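Local coordinates for DNA repair protein RecN (Deinococcus radiodurans, PDB 4ABX) that probably takes part in recombinational repair of damaged DNA as an ATP-binding, SMC-like protein, represented here by its coiled-coil domain alone, at residues H48-A53 with R111-G116; S42-L47 with P121-R126; R8-Q13 with A160-D165; F19-I24 with A153-E158. All coordinates share one frame; numbering follows the deposited sequence.

Interaction 1. Residues H48-A53 with R111-G116; sequences HTIAQA and RDVAEG
I50 and V113 form the close side of this contact, while A51 and A114 bring the two backbones together beside them. Each of the first two offers a single methyl group, I50 CG2 meeting V113 CG1 at 3.9 Å, with the side chains crossing at about a right angle. Both methyls are the branch that lies anti to the backbone N (V113 chi1 170°); CG1 of I50 and CG2 of V113 lie beside their own backbone N and make no close touch with the opposite segment. The alanines allow a very near approach: A51 CA and A114 CA are 4.9 Å apart. Here the touch is between backbone and methyl, A51 O to A114 CB at 4.3 Å, and no polar bond joins the two segments. Farther round both helices the surface is polar and solvent-exposed. H48 and Q52 lie on the far flank of 48-53, and D112 and E115 on that of 111-116. With only four residues touching and little area buried, this is a narrow surface contact between antiparallel helical segments, as expected in a coiled-coil arm. R111 leans back on helix 33-63 through V58 and S62 and makes a salt bridge to D63, and V113 also touches A54. The second subunit packs against the same region, I50 meeting D86 and V113 meeting V89 of that subunit, so the contact between helices 33-63 and 87-115 itself forms part of the interface between the two chains.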
loop_
_atom_site.group_PDB
_atom_site.type_symbol
_atom_site.label_atom_id
_atom_site.label_comp_id
_atom_site.label_asym_id
_atom_site.label_seq_id
_atom_site.Cartn_x
_atom_site.Cartn_y
_atom_site.Cartn_z
ATOM N N HIS A 48 -7.758 21.737 -14.716
ATOM C CA HIS A 48 -6.908 21.676 -13.530
ATOM C C HIS A 48 -7.272 20.488 -12.644
ATOM O O HIS A 48 -6.402 19.774 -12.150
ATOM C CB HIS A 48 -7.019 22.963 -12.719
ATOM C CG HIS A 48 -6.259 22.925 -11.428
ATOM N ND1 HIS A 48 -4.882 22.885 -11.377
ATOM C CD2 HIS A 48 -6.686 22.908 -10.145
ATOM C CE1 HIS A 48 -4.494 22.852 -10.113
ATOM N NE2 HIS A 48 -5.566 22.862 -9.347
ATOM N N THR A 49 -8.568 20.292 -12.434
ATOM C CA THR A 49 -9.051 19.178 -11.635
ATOM C C THR A 49 -8.594 17.830 -12.197
ATOM O O THR A 49 -8.120 16.963 -11.457
ATOM C CB THR A 49 -10.579 19.207 -11.537
ATOM O OG1 THR A 49 -10.974 20.377 -10.814
ATOM C CG2 THR A 49 -11.098 17.966 -10.820
ATOM N N ILE A 50 -8.742 17.667 -13.510
ATOM C CA ILE A 50 -8.330 16.452 -14.205
ATOM C C ILE A 50 -6.836 16.179 -14.030
ATOM O O ILE A 50 -6.429 15.052 -13.740
ATOM C CB ILE A 50 -8.655 16.539 -15.720
ATOM C CG1 ILE A 50 -10.166 16.652 -15.939
ATOM C CG2 ILE A 50 -8.114 15.322 -16.463
ATOM C CD1 ILE A 50 -10.555 17.000 -17.363
ATOM N N ALA A 51 -6.019 17.212 -14.204
ATOM C CA ALA A 51 -4.570 17.055 -14.125
ATOM C C ALA A 51 -4.135 16.761 -12.695
ATOM O O ALA A 51 -3.225 15.961 -12.459
ATOM C CB ALA A 51 -3.868 18.297 -14.646
ATOM N N GLN A 52 -4.789 17.420 -11.746
ATOM C CA GLN A 52 -4.506 17.222 -10.328
ATOM C C GLN A 52 -4.954 15.822 -9.898
ATOM O O GLN A 52 -4.310 15.174 -9.072
ATOM C CB GLN A 52 -5.228 18.295 -9.511
ATOM C CG GLN A 52 -4.746 18.462 -8.084
ATOM C CD GLN A 52 -5.355 19.686 -7.416
ATOM O OE1 GLN A 52 -4.646 20.509 -6.833
ATOM N NE2 GLN A 52 -6.678 19.815 -7.505
ATOM N N ALA A 53 -6.065 15.357 -10.456
ATOM C CA ALA A 53 -6.557 14.012 -10.144
ATOM C C ALA A 53 -5.564 12.955 -10.625
ATOM O O ALA A 53 -5.223 12.032 -9.891
ATOM C CB ALA A 53 -7.923 13.780 -10.778
ATOM N N ARG A 111 -0.181 9.042 -15.759
ATOM C CA ARG A 111 0.959 9.921 -15.982
ATOM C C ARG A 111 0.843 10.581 -17.351
ATOM O O ARG A 111 1.186 11.748 -17.516
ATOM C CB ARG A 111 2.271 9.143 -15.872
ATOM C CG ARG A 111 3.490 10.015 -15.631
ATOM C CD ARG A 111 4.772 9.201 -15.695
ATOM N NE ARG A 111 4.704 7.978 -14.895
ATOM C CZ ARG A 111 4.976 7.916 -13.595
ATOM N NH1 ARG A 111 5.331 9.010 -12.937
ATOM N NH2 ARG A 111 4.892 6.759 -12.952
ATOM N N ASP A 112 0.356 9.824 -18.333
ATOM C CA ASP A 112 0.113 10.359 -19.670
ATOM C C ASP A 112 -0.962 11.444 -19.654
ATOM O O ASP A 112 -0.844 12.446 -20.356
ATOM C CB ASP A 112 -0.279 9.247 -20.648
ATOM C CG ASP A 112 0.901 8.387 -21.058
ATOM O OD1 ASP A 112 2.055 8.805 -20.828
ATOM O OD2 ASP A 112 0.676 7.293 -21.621
ATOM N N VAL A 113 -2.013 11.240 -18.862
ATOM C CA VAL A 113 -3.069 12.244 -18.750
ATOM C C VAL A 113 -2.484 13.553 -18.238
ATOM O O VAL A 113 -2.729 14.616 -18.804
ATOM C CB VAL A 113 -4.206 11.801 -17.803
ATOM C CG1 VAL A 113 -5.158 12.975 -17.516
ATOM C CG2 VAL A 113 -4.963 10.615 -18.380
ATOM N N ALA A 114 -1.706 13.467 -17.164
ATOM C CA ALA A 114 -1.101 14.650 -16.566
ATOM C C ALA A 114 -0.127 15.312 -17.531
ATOM O O ALA A 114 -0.170 16.524 -17.735
ATOM C CB ALA A 114 -0.401 14.289 -15.263
ATOM N N GLU A 115 0.739 14.508 -18.136
ATOM C CA GLU A 115 1.763 15.024 -19.036
ATOM C C GLU A 115 1.182 15.685 -20.283
ATOM O O GLU A 115 1.788 16.596 -20.846
ATOM C CB GLU A 115 2.742 13.915 -19.434
ATOM C CG GLU A 115 3.659 13.465 -18.306
ATOM C CD GLU A 115 4.568 12.318 -18.711
ATOM O OE1 GLU A 115 4.359 11.749 -19.806
ATOM O OE2 GLU A 115 5.490 11.984 -17.935
ATOM N N GLY A 116 0.009 15.230 -20.711
ATOM C CA GLY A 116 -0.600 15.740 -21.929
ATOM C C GLY A 116 -1.681 16.780 -21.698
ATOM O O GLY A 116 -2.325 17.249 -22.643
#

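Interaction 2. Residues S42-L47 with P121-R126; sequences SRLSNL and PEALDR
A123, which meets L44 across the contact, has its backbone N held by D120 OD1, an oxygen that also accepts a weak bond from E122 N at the start of helix 121-141. The carboxylate thus ties down the first turn of the helix that packs on helix 33-63 in the antiparallel coiled coil. The short segments run at 136° between their N-to-C directions, with axes 9.5 Å apart at closest approach. L44 gives the largest share of the contact, L124 the next. The CG of L44 stands beside its own backbone N, anti to the carbonyl carbon (chi1 -70°), and CD1 lies against the A123-L124 peptide. That methyl lies 3.9 Å from A123 CB and 3.6 Å from L124 N, so it rests on main chain as much as on side chains. L124 answers from the other helix with CG anti to its backbone N (chi1 175°), and its CD1 comes to L44 CB. Next to L44, S45 adds a marginal touch, its backbone N to L124 CD1. L44 is buried, and D120, in the loop before helix 121-141, also lies against it. A long salt bridge from R126 to E122 stays within helix 121-141. At the centre of the contact L44 CB stands 4.1 Å from L124 CB.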
loop_
_atom_site.group_PDB
_atom_site.type_symbol
_atom_site.label_atom_id
_atom_site.label_comp_id
_atom_site.label_asym_id
_atom_site.label_seq_id
_atom_site.Cartn_x
_atom_site.Cartn_y
_atom_site.Cartn_z
ATOM N N SER A 42 -14.734 27.828 -15.894
ATOM C CA SER A 42 -15.119 26.432 -15.692
ATOM C C SER A 42 -14.258 25.507 -16.545
ATOM O O SER A 42 -13.799 24.464 -16.076
ATOM C CB SER A 42 -16.594 26.214 -16.036
ATOM O OG SER A 42 -17.431 26.934 -15.156
ATOM N N ARG A 43 -14.051 25.885 -17.804
ATOM C CA ARG A 43 -13.260 25.068 -18.717
ATOM C C ARG A 43 -11.857 24.845 -18.167
ATOM O O ARG A 43 -11.370 23.720 -18.154
ATOM C CB ARG A 43 -13.176 25.704 -20.108
ATOM C CG ARG A 43 -12.483 24.813 -21.143
ATOM C CD ARG A 43 -12.279 25.520 -22.482
ATOM N NE ARG A 43 -11.295 26.600 -22.410
ATOM C CZ ARG A 43 -9.978 26.424 -22.510
ATOM N NH1 ARG A 43 -9.476 25.208 -22.679
ATOM N NH2 ARG A 43 -9.159 27.465 -22.438
ATOM N N LEU A 44 -11.216 25.920 -17.714
ATOM C CA LEU A 44 -9.845 25.842 -17.212
ATOM C C LEU A 44 -9.761 25.185 -15.838
ATOM O O LEU A 44 -8.833 24.420 -15.560
ATOM C CB LEU A 44 -9.201 27.232 -17.161
ATOM C CG LEU A 44 -8.871 27.878 -18.512
ATOM C CD1 LEU A 44 -8.736 29.392 -18.387
ATOM C CD2 LEU A 44 -7.611 27.273 -19.104
ATOM N N SER A 45 -10.714 25.499 -14.969
ATOM C CA SER A 45 -10.733 24.884 -13.648
ATOM C C SER A 45 -10.891 23.372 -13.792
ATOM O O SER A 45 -10.208 22.600 -13.120
ATOM C CB SER A 45 -11.859 25.460 -12.786
ATOM O OG SER A 45 -11.846 24.875 -11.492
ATOM N N ASN A 46 -11.784 22.949 -14.680
ATOM C CA ASN A 46 -11.987 21.520 -14.906
ATOM C C ASN A 46 -10.742 20.810 -15.425
ATOM O O ASN A 46 -10.455 19.685 -15.014
ATOM C CB ASN A 46 -13.183 21.272 -15.822
ATOM C CG ASN A 46 -14.490 21.586 -15.143
ATOM O OD1 ASN A 46 -14.504 21.993 -13.982
ATOM N ND2 ASN A 46 -15.595 21.411 -15.857
ATOM N N LEU A 47 -9.995 21.471 -16.311
ATOM C CA LEU A 47 -8.731 20.913 -16.788
ATOM C C LEU A 47 -7.742 20.773 -15.630
ATOM O O LEU A 47 -6.986 19.806 -15.562
ATOM C CB LEU A 47 -8.127 21.758 -17.914
ATOM C CG LEU A 47 -8.848 21.734 -19.268
ATOM C CD1 LEU A 47 -8.190 22.695 -20.243
ATOM C CD2 LEU A 47 -8.871 20.325 -19.846
ATOM N N PRO A 121 -2.518 27.150 -16.255
ATOM C CA PRO A 121 -2.522 27.902 -14.998
ATOM C C PRO A 121 -2.417 29.405 -15.232
ATOM O O PRO A 121 -2.980 30.179 -14.457
ATOM C CB PRO A 121 -1.270 27.389 -14.284
ATOM C CG PRO A 121 -1.060 26.026 -14.837
ATOM C CD PRO A 121 -1.471 26.116 -16.276
ATOM N N GLU A 122 -1.711 29.800 -16.289
ATOM C CA GLU A 122 -1.537 31.212 -16.624
ATOM C C GLU A 122 -2.849 31.855 -17.053
ATOM O O GLU A 122 -3.174 32.969 -16.639
ATOM C CB GLU A 122 -0.519 31.383 -17.757
ATOM C CG GLU A 122 0.897 30.951 -17.430
ATOM C CD GLU A 122 1.874 31.289 -18.546
ATOM O OE1 GLU A 122 1.581 32.214 -19.336
ATOM O OE2 GLU A 122 2.936 30.635 -18.629
ATOM N N ALA A 123 -3.589 31.162 -17.911
ATOM C CA ALA A 123 -4.847 31.693 -18.411
ATOM C C ALA A 123 -5.878 31.725 -17.286
ATOM O O ALA A 123 -6.594 32.713 -17.111
ATOM C CB ALA A 123 -5.346 30.867 -19.593
ATOM N N LEU A 124 -5.934 30.643 -16.515
ATOM C CA LEU A 124 -6.863 30.542 -15.394
ATOM C C LEU A 124 -6.722 31.711 -14.417
ATOM O O LEU A 124 -7.715 32.349 -14.064
ATOM C CB LEU A 124 -6.679 29.215 -14.658
ATOM C CG LEU A 124 -7.509 29.044 -13.387
ATOM C CD1 LEU A 124 -8.971 29.324 -13.670
ATOM C CD2 LEU A 124 -7.338 27.630 -12.814
ATOM N N ASP A 125 -5.495 31.984 -13.980
ATOM C CA ASP A 125 -5.243 33.092 -13.058
ATOM C C ASP A 125 -5.667 34.439 -13.645
ATOM O O ASP A 125 -6.122 35.323 -12.923
ATOM C CB ASP A 125 -3.770 33.143 -12.640
ATOM C CG ASP A 125 -3.455 32.206 -11.484
ATOM O OD1 ASP A 125 -4.401 31.758 -10.797
ATOM O OD2 ASP A 125 -2.259 31.924 -11.256
ATOM N N ARG A 126 -5.517 34.593 -14.954
ATOM C CA ARG A 126 -5.888 35.840 -15.605
ATOM C C ARG A 126 -7.405 35.999 -15.687
ATOM O O ARG A 126 -7.928 37.103 -15.549
ATOM C CB ARG A 126 -5.248 35.936 -16.987
ATOM C CG ARG A 126 -3.736 36.080 -16.937
ATOM C CD ARG A 126 -3.168 36.520 -18.279
ATOM N NE ARG A 126 -3.387 35.528 -19.327
ATOM C CZ ARG A 126 -2.558 34.519 -19.581
ATOM N NH1 ARG A 126 -1.457 34.368 -18.854
ATOM N NH2 ARG A 126 -2.830 33.662 -20.557
#

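Interaction 3. Residues R8-Q13 with A160-D165; sequences RERARQ and AGLEED
L162 and R10 bury the most surface here, followed by D165. L162 divides its two methyls between two partners: CD2 lies 4.0 Å from R10 CG, and CD1 lies against the aliphatic part of Q13, with Q13 CG as near as 3.4 Å, a tight fit. The side chains of R10 and L162 lie alongside each other with their ends pointing opposite ways. The arginine runs toward helix 145-169 with CG anti to the backbone N (chi1 -175°), and this extended start carries its CD to 3.8 Å from L162 O; the bend at chi3 then turns NE and the guanidinium group toward D165. What it meets there is a methylene: D165 CB sits over the border of one face, 4.2 Å above its plane. The charges stay apart, R10 NE being 5.1 Å from D165 OD2; their attraction is probably long-range and no salt bridge forms. The setting is the antiparallel pair of helices 6-27 and 145-169 close to both chain ends of this coiled-coil fragment. The short segments make an angle of 139°, with axes 10.1 Å apart. That spacing is bridged by long side chains from one helix and a leucine from the other, with polar groups bordering the apolar strip. L162 also touches I14 and L17, farther along helix 6-27, while R10 reaches E166 on the opposite helix.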
loop_
_atom_site.group_PDB
_atom_site.type_symbol
_atom_site.label_atom_id
_atom_site.label_comp_id
_atom_site.label_asym_id
_atom_site.label_seq_id
_atom_site.Cartn_x
_atom_site.Cartn_y
_atom_site.Cartn_z
ATOM N N ARG A 8 -16.394 74.040 1.016
ATOM C CA ARG A 8 -15.526 72.922 1.385
ATOM C C ARG A 8 -16.172 71.600 1.002
ATOM O O ARG A 8 -15.503 70.701 0.502
ATOM C CB ARG A 8 -15.189 72.932 2.883
ATOM C CG ARG A 8 -14.238 74.049 3.271
ATOM C CD ARG A 8 -13.598 73.867 4.645
ATOM N NE ARG A 8 -12.543 74.859 4.795
ATOM C CZ ARG A 8 -12.760 76.122 5.145
ATOM N NH1 ARG A 8 -13.989 76.534 5.420
ATOM N NH2 ARG A 8 -11.748 76.970 5.228
ATOM N N GLU A 9 -17.477 71.492 1.228
ATOM C CA GLU A 9 -18.213 70.274 0.905
ATOM C C GLU A 9 -18.204 69.978 -0.595
ATOM O O GLU A 9 -18.111 68.822 -1.012
ATOM C CB GLU A 9 -19.648 70.356 1.423
ATOM C CG GLU A 9 -19.769 70.223 2.928
ATOM C CD GLU A 9 -21.178 70.479 3.425
ATOM O OE1 GLU A 9 -22.031 70.887 2.609
ATOM O OE2 GLU A 9 -21.433 70.275 4.632
ATOM N N ARG A 10 -18.301 71.024 -1.403
ATOM C CA ARG A 10 -18.256 70.859 -2.850
ATOM C C ARG A 10 -16.884 70.365 -3.300
ATOM O O ARG A 10 -16.783 69.510 -4.180
ATOM C CB ARG A 10 -18.588 72.169 -3.559
ATOM C CG ARG A 10 -18.674 72.036 -5.070
ATOM C CD ARG A 10 -18.564 73.393 -5.768
ATOM N NE ARG A 10 -19.544 74.354 -5.274
ATOM C CZ ARG A 10 -19.312 75.657 -5.136
ATOM N NH1 ARG A 10 -18.124 76.163 -5.448
ATOM N NH2 ARG A 10 -20.265 76.454 -4.676
ATOM N N ALA A 11 -15.830 70.917 -2.702
ATOM C CA ALA A 11 -14.468 70.517 -3.041
ATOM C C ALA A 11 -14.272 69.028 -2.771
ATOM O O ALA A 11 -13.699 68.305 -3.588
ATOM C CB ALA A 11 -13.453 71.344 -2.260
ATOM N N ARG A 12 -14.762 68.571 -1.623
ATOM C CA ARG A 12 -14.638 67.167 -1.260
ATOM C C ARG A 12 -15.482 66.282 -2.173
ATOM O O ARG A 12 -15.077 65.180 -2.521
ATOM C CB ARG A 12 -14.984 66.940 0.222
ATOM C CG ARG A 12 -14.013 67.631 1.196
ATOM C CD ARG A 12 -14.162 67.128 2.631
ATOM N NE ARG A 12 -15.540 67.190 3.109
ATOM C CZ ARG A 12 -16.074 68.233 3.736
ATOM N NH1 ARG A 12 -15.349 69.323 3.976
ATOM N NH2 ARG A 12 -17.340 68.186 4.129
ATOM N N GLN A 13 -16.652 66.769 -2.569
ATOM C CA GLN A 13 -17.515 65.992 -3.447
ATOM C C GLN A 13 -16.872 65.823 -4.820
ATOM O O GLN A 13 -16.985 64.766 -5.441
ATOM C CB GLN A 13 -18.898 66.633 -3.569
ATOM C CG GLN A 13 -19.881 65.824 -4.411
ATOM C CD GLN A 13 -20.338 64.552 -3.720
ATOM O OE1 GLN A 13 -21.069 63.749 -4.296
ATOM N NE2 GLN A 13 -19.916 64.370 -2.477
ATOM N N ALA A 160 -19.110 67.236 -13.552
ATOM C CA ALA A 160 -19.002 68.367 -14.464
ATOM C C ALA A 160 -19.777 69.579 -13.953
ATOM O O ALA A 160 -19.323 70.719 -14.083
ATOM C CB ALA A 160 -19.472 67.980 -15.861
ATOM N N GLY A 161 -20.951 69.333 -13.379
ATOM C CA GLY A 161 -21.777 70.409 -12.858
ATOM C C GLY A 161 -21.110 71.112 -11.692
ATOM O O GLY A 161 -21.194 72.334 -11.551
ATOM N N LEU A 162 -20.432 70.339 -10.851
ATOM C CA LEU A 162 -19.756 70.907 -9.690
ATOM C C LEU A 162 -18.543 71.742 -10.090
ATOM O O LEU A 162 -18.321 72.826 -9.555
ATOM C CB LEU A 162 -19.352 69.810 -8.703
ATOM C CG LEU A 162 -20.528 69.140 -7.990
ATOM C CD1 LEU A 162 -20.041 68.102 -6.992
ATOM C CD2 LEU A 162 -21.398 70.179 -7.305
ATOM N N GLU A 163 -17.766 71.235 -11.039
ATOM C CA GLU A 163 -16.613 71.966 -11.543
ATOM C C GLU A 163 -17.036 73.295 -12.168
ATOM O O GLU A 163 -16.351 74.306 -12.016
ATOM C CB GLU A 163 -15.845 71.115 -12.555
ATOM C CG GLU A 163 -15.239 69.859 -11.950
ATOM C CD GLU A 163 -14.516 69.010 -12.971
ATOM O OE1 GLU A 163 -14.886 69.068 -14.162
ATOM O OE2 GLU A 163 -13.573 68.288 -12.584
ATOM N N GLU A 164 -18.168 73.291 -12.864
ATOM C CA GLU A 164 -18.684 74.513 -13.469
ATOM C C GLU A 164 -19.119 75.519 -12.407
ATOM O O GLU A 164 -18.898 76.724 -12.555
ATOM C CB GLU A 164 -19.851 74.208 -14.409
ATOM C CG GLU A 164 -20.400 75.440 -15.115
ATOM C CD GLU A 164 -21.591 75.127 -15.995
ATOM O OE1 GLU A 164 -21.392 74.576 -17.099
ATOM O OE2 GLU A 164 -22.729 75.432 -15.582
ATOM N N ASP A 165 -19.741 75.022 -11.340
ATOM C CA ASP A 165 -20.187 75.885 -10.250
ATOM C C ASP A 165 -18.994 76.589 -9.614
ATOM O O ASP A 165 -19.077 77.759 -9.240
ATOM C CB ASP A 165 -20.942 75.081 -9.188
ATOM C CG ASP A 165 -22.228 74.474 -9.717
ATOM O OD1 ASP A 165 -22.823 75.051 -10.649
ATOM O OD2 ASP A 165 -22.646 73.416 -9.197
#

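Interaction 4. Residues F19-I24 with A153-E158; sequences FQVQEI and AQAAEE
V21 stands over the A155-A156 step of the opposite helix and makes every close touch between the two segments with one methyl group, CG2. Its chi1 of 166° sets CG1 anti to the backbone N and leaves CG2 beside that N, anti to the carbonyl carbon. From this position CG2 lies 3.8 Å from A155 CB and 4.2 Å from A156 CB. It is nearer still to main chain, 3.7 Å from A156 N, so the valine branch settles on the peptide joining the two alanines. A155 directs its CB at helix 6-27 and is buried; A156 gives less area and lies at the margin. The small alanine side chains let the backbones come close, V21 CA being 6.3 Å from A156 CA. This is apolar packing of the antiparallel coiled coil, in which helix 6-27 runs against helix 145-169. Neighbouring side chains meet other partners. I24 also has its CB turned to this side, and it packs on V148 and F151, one turn or more back along helix 145-169, and on Y141 at the end of helix 121-141; Q20 likewise reaches F151 and Y141. E23, stretched out with CG anti to the backbone N (chi1 -177°), forms a salt bridge with K140 and a hydrogen bond with the Y141 hydroxyl, both on helix 121-141.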
loop_
_atom_site.group_PDB
_atom_site.type_symbol
_atom_site.label_atom_id
_atom_site.label_comp_id
_atom_site.label_asym_id
_atom_site.label_seq_id
_atom_site.Cartn_x
_atom_site.Cartn_y
_atom_site.Cartn_z
ATOM N N PHE A 19 -12.605 60.342 -8.186
ATOM C CA PHE A 19 -11.998 59.074 -7.787
ATOM C C PHE A 19 -12.844 57.885 -8.238
ATOM O O PHE A 19 -12.323 56.870 -8.703
ATOM C CB PHE A 19 -11.808 59.031 -6.262
ATOM C CG PHE A 19 -11.446 57.671 -5.733
ATOM C CD1 PHE A 19 -12.431 56.726 -5.484
ATOM C CD2 PHE A 19 -10.123 57.334 -5.493
ATOM C CE1 PHE A 19 -12.103 55.470 -5.004
ATOM C CE2 PHE A 19 -9.787 56.080 -5.009
ATOM C CZ PHE A 19 -10.778 55.147 -4.765
ATOM N N GLN A 20 -14.155 58.015 -8.095
ATOM C CA GLN A 20 -15.062 56.955 -8.504
ATOM C C GLN A 20 -15.057 56.754 -10.021
ATOM O O GLN A 20 -15.029 55.622 -10.505
ATOM C CB GLN A 20 -16.468 57.231 -7.975
ATOM C CG GLN A 20 -16.592 56.975 -6.481
ATOM C CD GLN A 20 -17.890 57.495 -5.886
ATOM O OE1 GLN A 20 -18.609 58.274 -6.512
ATOM N NE2 GLN A 20 -18.196 57.060 -4.667
ATOM N N VAL A 21 -15.050 57.857 -10.760
ATOM C CA VAL A 21 -14.989 57.817 -12.221
ATOM C C VAL A 21 -13.693 57.177 -12.708
ATOM O O VAL A 21 -13.704 56.332 -13.605
ATOM C CB VAL A 21 -15.129 59.233 -12.822
ATOM C CG1 VAL A 21 -14.721 59.250 -14.294
ATOM C CG2 VAL A 21 -16.556 59.753 -12.635
ATOM N N GLN A 22 -12.578 57.580 -12.105
ATOM C CA GLN A 22 -11.281 57.001 -12.429
ATOM C C GLN A 22 -11.272 55.496 -12.164
ATOM O O GLN A 22 -10.819 54.719 -13.007
ATOM C CB GLN A 22 -10.170 57.681 -11.624
ATOM C CG GLN A 22 -8.766 57.215 -11.976
ATOM C CD GLN A 22 -7.687 57.939 -11.178
ATOM O OE1 GLN A 22 -7.957 58.522 -10.123
ATOM N NE2 GLN A 22 -6.458 57.908 -11.684
ATOM N N GLU A 23 -11.769 55.086 -10.996
ATOM C CA GLU A 23 -11.759 53.667 -10.630
ATOM C C GLU A 23 -12.476 52.806 -11.662
ATOM O O GLU A 23 -11.957 51.782 -12.106
ATOM C CB GLU A 23 -12.377 53.426 -9.245
ATOM C CG GLU A 23 -12.313 51.962 -8.826
ATOM C CD GLU A 23 -12.868 51.699 -7.433
ATOM O OE1 GLU A 23 -13.722 52.478 -6.958
ATOM O OE2 GLU A 23 -12.448 50.699 -6.814
ATOM N N ILE A 24 -13.680 53.226 -12.030
ATOM C CA ILE A 24 -14.480 52.521 -13.023
ATOM C C ILE A 24 -13.836 52.533 -14.416
ATOM O O ILE A 24 -13.855 51.533 -15.138
ATOM C CB ILE A 24 -15.900 53.131 -13.091
ATOM C CG1 ILE A 24 -16.671 52.795 -11.812
ATOM C CG2 ILE A 24 -16.647 52.655 -14.342
ATOM C CD1 ILE A 24 -17.929 53.641 -11.600
ATOM N N ALA A 153 -21.454 57.015 -15.337
ATOM C CA ALA A 153 -22.003 58.053 -16.204
ATOM C C ALA A 153 -22.625 59.177 -15.388
ATOM O O ALA A 153 -22.398 60.358 -15.658
ATOM C CB ALA A 153 -23.034 57.459 -17.167
ATOM N N GLN A 154 -23.420 58.808 -14.392
ATOM C CA GLN A 154 -24.044 59.789 -13.521
ATOM C C GLN A 154 -22.985 60.540 -12.727
ATOM O O GLN A 154 -23.088 61.750 -12.520
ATOM C CB GLN A 154 -25.011 59.107 -12.558
ATOM C CG GLN A 154 -26.094 58.307 -13.237
ATOM C CD GLN A 154 -27.281 58.079 -12.328
ATOM O OE1 GLN A 154 -27.484 58.822 -11.364
ATOM N NE2 GLN A 154 -28.072 57.050 -12.622
ATOM N N ALA A 155 -21.963 59.819 -12.280
ATOM C CA ALA A 155 -20.913 60.444 -11.482
ATOM C C ALA A 155 -20.172 61.490 -12.301
ATOM O O ALA A 155 -19.875 62.582 -11.801
ATOM C CB ALA A 155 -19.949 59.403 -10.939
ATOM N N ALA A 156 -19.882 61.154 -13.559
ATOM C CA ALA A 156 -19.157 62.057 -14.448
ATOM C C ALA A 156 -19.960 63.323 -14.726
ATOM O O ALA A 156 -19.407 64.424 -14.763
ATOM C CB ALA A 156 -18.800 61.351 -15.759
ATOM N N GLU A 157 -21.263 63.158 -14.935
ATOM C CA GLU A 157 -22.141 64.293 -15.168
ATOM C C GLU A 157 -22.219 65.183 -13.930
ATOM O O GLU A 157 -22.072 66.405 -14.014
ATOM C CB GLU A 157 -23.540 63.826 -15.577
ATOM C CG GLU A 157 -24.536 64.966 -15.711
ATOM C CD GLU A 157 -25.821 64.550 -16.392
ATOM O OE1 GLU A 157 -26.248 63.390 -16.210
ATOM O OE2 GLU A 157 -26.402 65.386 -17.117
ATOM N N GLU A 158 -22.444 64.571 -12.774
ATOM C CA GLU A 158 -22.521 65.338 -11.539
ATOM C C GLU A 158 -21.219 66.114 -11.314
ATOM O O GLU A 158 -21.233 67.289 -10.951
ATOM C CB GLU A 158 -22.825 64.418 -10.359
ATOM C CG GLU A 158 -23.080 65.161 -9.059
ATOM C CD GLU A 158 -23.186 64.235 -7.865
ATOM O OE1 GLU A 158 -23.310 63.009 -8.068
ATOM O OE2 GLU A 158 -23.147 64.736 -6.723
#

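The four contacts fall in two neighbouring pairs along an elongated, all-helical arm. Interactions 3 and 4 both join helix 6-27 to helix 145-169, with centres about 13 Å apart, and touch through Q13 and E158. Interactions 1 and 2 share helix 33-63, which pairs first with helix 121-141 and then with helix 87-115; their centres are also about 13 Å apart. Between the pairs, centres lie about 33 Å (2 and 4) to 58 Å (1 and 3) apart. Along the chain the order is concentric, interaction 3 outermost, then 4, 2 and 1, as in a hairpin that leaves and returns. Helical segments thus succeed one another as partners, carrying the coiled coil away from the chain ends.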